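Local coordinates for peptidoglycan-N-acetylglucosamine deacetylase BC_1974 (PDB 5N1P), which catalyses the zinc-dependent removal of acetyl groups from N-acetylglucosamine residues of peptidoglycan, releasing acetate, at residues A[73-78]-A[117-122]; A[84-87]-A[91-94]. All coordinates share one frame; numbering follows the deposited sequence.

Both contacts use helix 74-89, interaction 1 at its first turns and interaction 2 near its last, with centres about 13 Å apart. Interaction 1 reaches strand 120-121 and the loop before it, distant in sequence, and is buried, its meeting groups almost wholly apolar. Interaction 2 is local, partly buried, and lies where the chain turns back from the helix; there a backbone carbonyl joins the apolar groups. In sequence, interaction 2 is nested inside the loop closed by interaction 1. The two also touch directly: Lys-120 N lies 2.9 Å from Lys-94 O, a probable hydrogen bond where strands 95-96 and 120-121 run parallel, and the helix packs against one strand and the loops leading into both.

Interaction 1 of 2, residues A[73-78]-A[117-122]; sequences EYVNEM and GGFKVW
Val-75 and Phe-119 meet at a slant, the CG1 methyl of the valine lying 3.9 Å from Phe-119 CE2 and nearly as close to CD2. The methyl is directed there by a first torsion of 178°, which sets CG1 anti to the backbone N of Val-75. Phe-119 points from its backbone toward helix 74-89, and Met-78 approaches the ring from the CE1 side, also obliquely, its CB 4.3 Å from CE1. The rest of the methionine turns away: its CG lies 3.8 Å above one face of the Tyr-74 ring, offset toward the rim. Tyr-74 in turn carries its phenol toward the strand, where OH stands 4.0 Å from Val-121 CG2, a loose contact between an oxygen and a methyl. That hydroxyl is hydrogen-bonded to Thr-96 OG1, while Val-114 of helix 108-116 touches Tyr-74, Val-75 and Phe-119 alike. Before the phenylalanine, Gly-118 ends helix 108-116 in a Schellman motif, its positive phi turning the chain toward strand 120-121. The arrangement joins the start of helix 74-89 to strand 120-121 and the residue leading into it, within the NodB homology domain, with Met-78 about 5 Å from the zinc ligand His-59, side chain to side chain. Across the two segments the cohesion is therefore van der Waals and hydrophobic, and the tyrosine's polar end is satisfied by a threonine on the neighbouring strand.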
loop_
_atom_site.group_PDB
_atom_site.type_symbol
_atom_site.label_atom_id
_atom_site.label_comp_id
_atom_site.label_asym_id
_atom_site.label_seq_id
_atom_site.Cartn_x
_atom_site.Cartn_y
_atom_site.Cartn_z
ATOM N N GLU A 73 -8.999 17.749 4.475
ATOM C CA GLU A 73 -8.903 16.932 5.691
ATOM C C GLU A 73 -7.828 15.851 5.659
ATOM O O GLU A 73 -7.730 15.071 6.608
ATOM C CB GLU A 73 -10.252 16.267 5.992
ATOM C CG GLU A 73 -11.364 17.250 6.342
ATOM C CD GLU A 73 -11.093 17.998 7.632
ATOM O OE1 GLU A 73 -10.435 17.424 8.527
ATOM O OE2 GLU A 73 -11.540 19.159 7.754
ATOM N N TYR A 74 -7.027 15.804 4.588
ATOM C CA TYR A 74 -6.047 14.728 4.400
ATOM C C TYR A 74 -5.191 14.474 5.636
ATOM O O TYR A 74 -5.109 13.343 6.129
ATOM C CB TYR A 74 -5.125 15.050 3.220
ATOM C CG TYR A 74 -4.186 13.911 2.854
ATOM C CD1 TYR A 74 -2.910 13.815 3.411
ATOM C CD2 TYR A 74 -4.588 12.935 1.958
ATOM C CE1 TYR A 74 -2.051 12.756 3.067
ATOM C CE2 TYR A 74 -3.751 11.893 1.605
ATOM C CZ TYR A 74 -2.484 11.810 2.156
ATOM O OH TYR A 74 -1.661 10.763 1.798
ATOM N N VAL A 75 -4.542 15.520 6.137
ATOM C CA VAL A 75 -3.611 15.292 7.238
ATOM C C VAL A 75 -4.369 14.922 8.517
ATOM O O VAL A 75 -3.936 14.030 9.252
ATOM C CB VAL A 75 -2.698 16.504 7.476
ATOM C CG1 VAL A 75 -1.773 16.236 8.655
ATOM C CG2 VAL A 75 -1.872 16.779 6.222
ATOM N N ASN A 76 -5.511 15.559 8.761
ATOM C CA ASN A 76 -6.317 15.197 9.930
ATOM C C ASN A 76 -6.710 13.715 9.903
ATOM O O ASN A 76 -6.605 13.019 10.919
ATOM C CB ASN A 76 -7.567 16.077 10.025
ATOM C CG ASN A 76 -7.238 17.521 10.326
ATOM O OD1 ASN A 76 -6.212 17.813 10.936
ATOM N ND2 ASN A 76 -8.111 18.436 9.906
ATOM N N GLU A 77 -7.158 13.226 8.749
ATOM C CA GLU A 77 -7.555 11.826 8.647
ATOM C C GLU A 77 -6.377 10.895 8.823
ATOM O O GLU A 77 -6.497 9.843 9.448
ATOM C CB GLU A 77 -8.216 11.533 7.305
ATOM C CG GLU A 77 -9.607 12.140 7.191
ATOM C CD GLU A 77 -10.469 11.420 6.166
ATOM O OE1 GLU A 77 -10.173 10.250 5.843
ATOM O OE2 GLU A 77 -11.464 12.017 5.698
ATOM N N MET A 78 -5.238 11.253 8.241
ATOM C CA MET A 78 -4.079 10.383 8.362
ATOM C C MET A 78 -3.597 10.314 9.817
ATOM O O MET A 78 -3.187 9.249 10.272
ATOM C CB MET A 78 -2.953 10.839 7.443
ATOM C CG MET A 78 -3.291 10.648 5.959
ATOM S SD MET A 78 -3.709 8.940 5.560
ATOM C CE MET A 78 -4.063 9.078 3.824
ATOM N N GLY A 117 3.422 17.940 9.370
ATOM C CA GLY A 117 2.862 16.949 10.269
ATOM C C GLY A 117 3.749 15.737 10.477
ATOM O O GLY A 117 3.407 14.851 11.254
ATOM N N GLY A 118 4.881 15.694 9.784
ATOM C CA GLY A 118 5.844 14.618 9.952
ATOM C C GLY A 118 5.511 13.386 9.128
ATOM O O GLY A 118 6.034 12.300 9.383
ATOM N N PHE A 119 4.646 13.558 8.136
ATOM C CA PHE A 119 4.217 12.433 7.304
ATOM C C PHE A 119 5.006 12.354 6.008
ATOM O O PHE A 119 5.569 13.353 5.546
ATOM C CB PHE A 119 2.725 12.543 6.964
ATOM C CG PHE A 119 1.833 12.396 8.141
ATOM C CD1 PHE A 119 1.536 11.137 8.638
ATOM C CD2 PHE A 119 1.302 13.505 8.772
ATOM C CE1 PHE A 119 0.711 10.988 9.738
ATOM C CE2 PHE A 119 0.483 13.353 9.874
ATOM C CZ PHE A 119 0.191 12.091 10.350
ATOM N N LYS A 120 5.029 11.163 5.422
ATOM C CA LYS A 120 5.496 10.960 4.059
ATOM C C LYS A 120 4.338 10.462 3.192
ATOM O O LYS A 120 3.298 10.035 3.710
ATOM C CB LYS A 120 6.659 9.954 4.001
ATOM C CG LYS A 120 7.902 10.339 4.803
ATOM C CD LYS A 120 8.597 11.570 4.235
ATOM C CE LYS A 120 9.881 11.855 5.010
ATOM N NZ LYS A 120 10.547 13.100 4.542
ATOM N N VAL A 121 4.523 10.526 1.875
ATOM C CA VAL A 121 3.501 10.124 0.925
ATOM C C VAL A 121 4.111 9.218 -0.132
ATOM O O VAL A 121 5.084 9.603 -0.788
ATOM C CB VAL A 121 2.867 11.345 0.200
ATOM C CG1 VAL A 121 2.045 10.882 -1.003
ATOM C CG2 VAL A 121 2.022 12.166 1.152
ATOM N N TRP A 122 3.539 8.030 -0.309
ATOM C CA TRP A 122 3.932 7.167 -1.416
ATOM C C TRP A 122 2.756 6.944 -2.349
ATOM O O TRP A 122 1.666 6.524 -1.908
ATOM C CB TRP A 122 4.446 5.807 -0.931
ATOM C CG TRP A 122 5.937 5.678 -0.930
ATOM C CD1 TRP A 122 6.854 6.701 -0.919
ATOM C CD2 TRP A 122 6.689 4.462 -0.997
ATOM N NE1 TRP A 122 8.135 6.181 -0.946
ATOM C CE2 TRP A 122 8.054 4.809 -1.008
ATOM C CE3 TRP A 122 6.336 3.105 -1.046
ATOM C CZ2 TRP A 122 9.072 3.860 -1.072
ATOM C CZ3 TRP A 122 7.351 2.161 -1.105
ATOM C CH2 TRP A 122 8.701 2.547 -1.120
#

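Interaction 2 of 2, residues A[84-87]-A[91-94]; sequences LIAN and KSPK
Lys-91 meets the helix through its backbone, its carbonyl oxygen lying 3.2 Å from Ala-86 CA. This is the connection from helix 74-89 to strand 95-96 in the NodB homology (CE4) domain: the helix ends, the chain doubles back beside its last turns, and the strand follows. The angle at the hydrogen of this CA-H...O contact is 133°, so the approach is bent. Ala-86 CB also lies 3.4 Å from the same oxygen, which is buried by the contact and has no hydrogen-bonding partner in the model; the CA-H contact may offset this only slightly. The CB of Lys-91 leaves away from the helix, and the side chain touches Tyr-55 and Glu-192.

At Ser-92 the hydroxyl takes over. Although the bond to CB leaves in the direction away from the helix, OG comes within 3.6 Å of Ala-86 CB, and the alanine methyl is therefore approached by two oxygens from successive residues. Gln-82, one turn earlier on the helix, also touches this serine.

Pro-93 brings the apolar part. The CG corner of its ring crosses the Ile-85 side chain at a slant, 3.8 Å from CG2, with CD slightly farther off. A chi1 of -68° in Ile-85 places CG2, the branch that meets the proline, anti to the backbone N, and CG1 anti to the carbonyl carbon. Around the pair, Val-56 of strand 55-58 and Val-39 of helix 36-41 touch the isoleucine, and Tyr-55 and Met-58 of the same strand touch the proline; Pro-93 O accepts a hydrogen bond from Gln-82 NE2.

Lys-94 closes the segment by folding back on it: NZ donates to Ser-92 O at 2.9 Å, tilted 29° from that carbonyl's plane.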
loop_
_atom_site.group_PDB
_atom_site.type_symbol
_atom_site.label_atom_id
_atom_site.label_comp_id
_atom_site.label_asym_id
_atom_site.label_seq_id
_atom_site.Cartn_x
_atom_site.Cartn_y
_atom_site.Cartn_z
ATOM N N LEU A 84 -5.049 5.108 15.590
ATOM C CA LEU A 84 -5.709 3.807 15.670
ATOM C C LEU A 84 -4.705 2.666 15.513
ATOM O O LEU A 84 -4.751 1.669 16.243
ATOM C CB LEU A 84 -6.786 3.686 14.591
ATOM C CG LEU A 84 -8.014 4.575 14.797
ATOM C CD1 LEU A 84 -8.947 4.472 13.587
ATOM C CD2 LEU A 84 -8.738 4.188 16.074
ATOM N N ILE A 85 -3.806 2.816 14.551
ATOM C CA ILE A 85 -2.770 1.812 14.351
ATOM C C ILE A 85 -1.836 1.752 15.570
ATOM O O ILE A 85 -1.510 0.655 16.058
ATOM C CB ILE A 85 -1.998 2.103 13.057
ATOM C CG1 ILE A 85 -2.924 1.878 11.864
ATOM C CG2 ILE A 85 -0.775 1.187 12.937
ATOM C CD1 ILE A 85 -2.394 2.443 10.556
ATOM N N ALA A 86 -1.425 2.915 16.074
ATOM C CA ALA A 86 -0.502 2.985 17.205
ATOM C C ALA A 86 -1.083 2.334 18.445
ATOM O O ALA A 86 -0.349 1.780 19.266
ATOM C CB ALA A 86 -0.126 4.429 17.490
ATOM N N ASN A 87 -2.402 2.392 18.597
ATOM C CA ASN A 87 -3.078 1.779 19.740
ATOM C C ASN A 87 -2.866 0.276 19.777
ATOM O O ASN A 87 -2.901 -0.349 20.839
ATOM C CB ASN A 87 -4.581 2.072 19.700
ATOM C CG ASN A 87 -4.907 3.506 20.045
ATOM O OD1 ASN A 87 -4.171 4.161 20.781
ATOM N ND2 ASN A 87 -6.024 4.000 19.519
ATOM N N LYS A 91 3.431 1.700 17.680
ATOM C CA LYS A 91 4.266 2.490 16.784
ATOM C C LYS A 91 3.359 3.421 15.997
ATOM O O LYS A 91 2.286 3.005 15.589
ATOM C CB LYS A 91 5.057 1.573 15.841
ATOM C CG LYS A 91 5.838 2.280 14.747
ATOM C CD LYS A 91 6.333 1.292 13.692
ATOM C CE LYS A 91 6.906 2.030 12.477
ATOM N NZ LYS A 91 7.201 1.132 11.323
ATOM N N SER A 92 3.792 4.663 15.788
ATOM C CA SER A 92 3.042 5.608 14.965
ATOM C C SER A 92 3.682 5.692 13.584
ATOM O O SER A 92 4.738 6.306 13.430
ATOM C CB SER A 92 3.004 6.999 15.609
ATOM O OG SER A 92 2.321 6.979 16.859
ATOM N N PRO A 93 3.046 5.078 12.574
ATOM C CA PRO A 93 3.654 5.086 11.235
ATOM C C PRO A 93 3.692 6.472 10.637
ATOM O O PRO A 93 2.802 7.266 10.944
ATOM C CB PRO A 93 2.722 4.203 10.419
ATOM C CG PRO A 93 1.969 3.375 11.457
ATOM C CD PRO A 93 1.800 4.292 12.608
ATOM N N LYS A 94 4.670 6.731 9.769
ATOM C CA LYS A 94 4.767 8.035 9.112
ATOM C C LYS A 94 4.298 8.017 7.657
ATOM O O LYS A 94 3.972 9.063 7.115
ATOM C CB LYS A 94 6.203 8.561 9.163
ATOM C CG LYS A 94 6.713 8.823 10.588
ATOM C CD LYS A 94 5.739 9.696 11.377
ATOM C CE LYS A 94 6.238 10.003 12.800
ATOM N NZ LYS A 94 6.059 8.861 13.748
#